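Local coordinates for protein beta-N-acetylhexosaminidase (Beutenbergia cavernae, PDB 5BU9) that probably removes terminal non-reducing N-acetyl-D-hexosamine residues from N-acetyl-beta-D-hexosaminides by hydrolysis, at residues L110-T115 against A169-M174; T115-L121 against M174-V179. All coordinates share one frame; numbering follows the deposited sequence.

Interaction 1 of 2, residues L110-T115 against A169-M174; sequences LQADAT and AFSAGM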
# COMPACT_ATOMS: atom_id res chain seq x y z
N LEU A 110 19.08 12.49 -0.67
CA LEU A 110 18.04 11.53 -0.30
C LEU A 110 17.81 10.55 -1.42
O LEU A 110 17.69 9.36 -1.17
CB LEU A 110 16.73 12.25 0.03
CG LEU A 110 15.50 11.39 0.34
CD1 LEU A 110 15.82 10.30 1.40
CD2 LEU A 110 14.39 12.28 0.84
N GLN A 111 17.77 11.05 -2.66
CA GLN A 111 17.60 10.21 -3.83
C GLN A 111 18.76 9.21 -3.97
O GLN A 111 18.54 8.03 -4.28
CB GLN A 111 17.48 11.05 -5.10
CG GLN A 111 17.34 10.16 -6.35
CD GLN A 111 16.92 10.91 -7.60
OE1 GLN A 111 16.45 12.05 -7.55
NE2 GLN A 111 17.08 10.26 -8.74
N ALA A 112 19.98 9.67 -3.73
CA ALA A 112 21.15 8.79 -3.76
C ALA A 112 21.06 7.73 -2.65
O ALA A 112 21.28 6.55 -2.90
CB ALA A 112 22.44 9.59 -3.62
N ASP A 113 20.73 8.13 -1.43
CA ASP A 113 20.60 7.16 -0.35
C ASP A 113 19.45 6.20 -0.63
O ASP A 113 19.53 5.01 -0.31
CB ASP A 113 20.42 7.86 1.00
CG ASP A 113 21.68 8.64 1.45
OD1 ASP A 113 22.79 8.39 0.92
OD2 ASP A 113 21.55 9.49 2.34
N ALA A 114 18.38 6.67 -1.25
CA ALA A 114 17.21 5.80 -1.47
C ALA A 114 17.51 4.82 -2.58
O ALA A 114 16.92 3.75 -2.63
CB ALA A 114 15.98 6.58 -1.79
N THR A 115 18.42 5.19 -3.47
CA THR A 115 18.87 4.27 -4.51
C THR A 115 19.57 3.08 -3.85
O THR A 115 19.37 1.91 -4.22
CB THR A 115 19.83 4.96 -5.49
OG1 THR A 115 19.18 6.10 -6.06
CG2 THR A 115 20.26 4.00 -6.60
N ALA A 169 11.94 12.37 -4.30
CA ALA A 169 13.35 12.04 -4.40
C ALA A 169 13.49 10.58 -4.00
O ALA A 169 14.14 9.81 -4.69
CB ALA A 169 14.16 12.93 -3.52
N PHE A 170 12.83 10.22 -2.90
CA PHE A 170 12.88 8.85 -2.36
C PHE A 170 12.35 7.88 -3.42
O PHE A 170 12.99 6.89 -3.72
CB PHE A 170 12.08 8.79 -1.03
CG PHE A 170 11.93 7.41 -0.40
CD1 PHE A 170 10.94 6.53 -0.83
CD2 PHE A 170 12.70 7.05 0.70
CE1 PHE A 170 10.76 5.30 -0.22
CE2 PHE A 170 12.52 5.83 1.31
CZ PHE A 170 11.55 4.94 0.85
N SER A 171 11.21 8.21 -4.01
CA SER A 171 10.60 7.39 -5.04
C SER A 171 11.56 7.22 -6.22
O SER A 171 11.76 6.11 -6.72
CB SER A 171 9.27 8.01 -5.53
OG SER A 171 8.24 7.91 -4.56
N ALA A 172 12.16 8.32 -6.65
CA ALA A 172 13.08 8.30 -7.80
C ALA A 172 14.26 7.33 -7.60
O ALA A 172 14.61 6.59 -8.52
CB ALA A 172 13.57 9.69 -8.11
N GLY A 173 14.87 7.33 -6.42
CA GLY A 173 15.99 6.44 -6.14
C GLY A 173 15.55 4.98 -6.06
O GLY A 173 16.24 4.06 -6.48
N MSE A 174 14.37 4.81 -5.51
CA MSE A 174 13.75 3.51 -5.37
C MSE A 174 13.55 2.93 -6.77
O MSE A 174 14.04 1.83 -7.06
CB MSE A 174 12.44 3.67 -4.57
CG MSE A 174 11.98 2.43 -3.81
SE MSE A 174 12.96 1.98 -2.19
CE MSE A 174 13.56 3.76 -1.74
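The carbonyl oxygen of Q111, set against the CA of G173, is held by two donors of its own helix. T115 OG1 gives it a hydrogen bond of 2.7 Å, tilted 29° from the carbonyl plane, and T115 N reaches it from the opposite face as the ordinary helical bond. With its OG1 beside the backbone N (chi1 -57°), T115 can turn the hydroxyl back along its own helix, and T115 OG1 then lies 3.2 Å from G173 CA.

G173 is where the two backbones come nearest, T115 CA and G173 CA being 4.0 Å apart. G173, without a side chain, fits against Q111 O and T115 N, and the segment axes approach to 7.0 Å at a crossing angle of -38°. CA-H...O contacts line the seam in both directions: T115 CA points its hydrogen at G173 O, G173 CA at Q111 O, and Q111 CA at A169 O.

Side chains close both flanks. Q111, extended, runs alongside the other helix and lays its amide against the A172 methyl, Q111 CD to A172 CB 3.6 Å. On the buried flank the A114 methyl sits over F170 O, meets the F170 ring obliquely at CD2, and its CB touches M174 CE at 3.7 Å. M174 is a selenomethionine whose chain bends at chi2 and chi3, which brings CE back to lie 3.4 Å above one face of the F170 ring, offset toward its rim.

This is glycine- and alanine-lined packing of helix 107-123 on helix 160-176. Around it, F170 also packs on W117 of helix 107-123, Q102 of helix 99-102 and N129 of strand 128-129.

Interaction 2 of 2, residues T115-L121 against M174-V179; sequences TTWGAEL and MRASGV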
# COMPACT_ATOMS: atom_id res chain seq x y z
N THR A 115 18.42 5.19 -3.47
CA THR A 115 18.87 4.27 -4.51
C THR A 115 19.57 3.08 -3.85
O THR A 115 19.37 1.91 -4.22
CB THR A 115 19.83 4.96 -5.49
OG1 THR A 115 19.18 6.10 -6.06
CG2 THR A 115 20.26 4.00 -6.60
N THR A 116 20.41 3.38 -2.87
CA THR A 116 21.09 2.36 -2.11
C THR A 116 20.07 1.48 -1.39
O THR A 116 20.15 0.26 -1.50
CB THR A 116 22.05 2.99 -1.10
OG1 THR A 116 22.96 3.84 -1.80
CG2 THR A 116 22.81 1.93 -0.32
N TRP A 117 19.12 2.10 -0.69
CA TRP A 117 18.10 1.35 0.08
C TRP A 117 17.30 0.45 -0.84
O TRP A 117 17.02 -0.70 -0.54
CB TRP A 117 17.17 2.29 0.83
CG TRP A 117 17.91 3.18 1.75
CD1 TRP A 117 19.12 2.92 2.32
CD2 TRP A 117 17.53 4.49 2.19
NE1 TRP A 117 19.52 3.98 3.09
CE2 TRP A 117 18.56 4.96 3.03
CE3 TRP A 117 16.42 5.31 1.96
CZ2 TRP A 117 18.50 6.21 3.65
CZ3 TRP A 117 16.37 6.54 2.57
CH2 TRP A 117 17.41 6.99 3.40
N GLY A 118 16.94 1.00 -1.99
CA GLY A 118 16.24 0.23 -3.01
C GLY A 118 17.00 -0.98 -3.53
O GLY A 118 16.39 -2.03 -3.74
N ALA A 119 18.32 -0.83 -3.72
CA ALA A 119 19.16 -1.91 -4.25
C ALA A 119 19.17 -3.12 -3.28
O ALA A 119 19.18 -4.28 -3.70
CB ALA A 119 20.60 -1.41 -4.49
N GLU A 120 19.15 -2.81 -1.99
CA GLU A 120 19.09 -3.82 -0.94
C GLU A 120 17.73 -4.51 -1.00
O GLU A 120 17.66 -5.72 -0.94
CB GLU A 120 19.33 -3.18 0.43
CG GLU A 120 20.64 -2.39 0.54
CD GLU A 120 20.69 -1.49 1.78
OE1 GLU A 120 19.65 -1.32 2.44
OE2 GLU A 120 21.77 -0.93 2.08
N LEU A 121 16.66 -3.73 -1.16
CA LEU A 121 15.34 -4.33 -1.30
C LEU A 121 15.30 -5.24 -2.51
O LEU A 121 14.92 -6.39 -2.40
CB LEU A 121 14.26 -3.26 -1.42
CG LEU A 121 14.00 -2.51 -0.13
CD1 LEU A 121 12.93 -1.46 -0.39
CD2 LEU A 121 13.54 -3.47 0.91
N MSE A 174 14.37 4.81 -5.51
CA MSE A 174 13.75 3.51 -5.37
C MSE A 174 13.55 2.93 -6.77
O MSE A 174 14.04 1.83 -7.06
CB MSE A 174 12.44 3.67 -4.57
CG MSE A 174 11.98 2.43 -3.81
SE MSE A 174 12.96 1.98 -2.19
CE MSE A 174 13.56 3.76 -1.74
N ARG A 175 12.88 3.68 -7.65
CA ARG A 175 12.66 3.27 -9.04
C ARG A 175 13.99 3.03 -9.77
O ARG A 175 14.08 2.10 -10.56
CB ARG A 175 11.86 4.31 -9.82
CG ARG A 175 10.43 4.49 -9.33
CD ARG A 175 9.51 5.29 -10.29
NE ARG A 175 8.27 5.54 -9.57
CZ ARG A 175 7.93 6.71 -9.05
NH1 ARG A 175 8.72 7.76 -9.22
NH2 ARG A 175 6.79 6.84 -8.37
N ALA A 176 15.02 3.84 -9.49
CA ALA A 176 16.31 3.68 -10.19
C ALA A 176 16.95 2.34 -9.84
O ALA A 176 17.78 1.83 -10.59
CB ALA A 176 17.28 4.83 -9.86
N SER A 177 16.54 1.76 -8.71
CA SER A 177 17.02 0.44 -8.33
C SER A 177 16.01 -0.69 -8.60
O SER A 177 16.20 -1.80 -8.14
CB SER A 177 17.42 0.44 -6.86
OG SER A 177 18.63 1.17 -6.69
N GLY A 178 14.95 -0.40 -9.36
CA GLY A 178 13.97 -1.42 -9.75
C GLY A 178 12.85 -1.68 -8.76
O GLY A 178 12.16 -2.70 -8.85
N VAL A 179 12.65 -0.77 -7.81
CA VAL A 179 11.60 -0.93 -6.80
C VAL A 179 10.57 0.16 -6.95
O VAL A 179 10.88 1.34 -6.74
CB VAL A 179 12.15 -0.89 -5.36
CG1 VAL A 179 11.03 -1.24 -4.40
CG2 VAL A 179 13.31 -1.83 -5.22
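Here a helix packs against the C-terminal end of another: residues 115-121 of helix 107-123 meet the last turn of helix 160-176 and the Schellman motif that ends it, in a partly buried contact. One side-chain hydrogen bond joins the two. S177 OG donates to T115 O at 2.7 Å, with a C=O...donor angle of 125°, while A119 N reaches that oxygen from its other face, so the helical bond is kept and a second donor added. A chi1 of -72° sets S177 OG beside its own backbone N, pointing it at the T115 carbonyl, with T115 CG2 3.3 Å from S177 OG.

G118 offers a bare backbone surface to this turn. S177 CB lies 3.6 Å from G118 C, V179 CG2 is 3.4 Å from G118 O, and the selenium of M174 rests 3.8 Å from G118 CA. L121 reaches its CD1 across the M174 chain to SE, at 3.9 Å, and its CB toward V179 CG2.

The turn holds its shape through its own backbone. V179 N and S177 N bind M174 O from opposite faces, G178 N binds R175 O, and G178 takes the positive phi of the C-prime residue. V179 leads directly into strand 180-186, while L121, M174 and V179 all pack on N129 of the neighbouring parallel strand 128-129.

In the fold
Interactions 1 and 2 are successive parts of one interface between helix 107-123 and helix 160-176, their centres about 7 Å apart, and they share T115 and M174. Interaction 1 is the more buried: the helix bodies meet through small residues and CA-H...O contacts. Interaction 2 is partly exposed and gains a side-chain-to-backbone hydrogen bond where the second helix gives way to a turn. Glycine brings the backbones close in both, G173 on one helix and G118 on the other. W117 packs on L110 and F170, linking the two contacts. In the family's TIM-barrel-type domain, these helices lie outside neighbouring parallel strands 128-129 and 180-186.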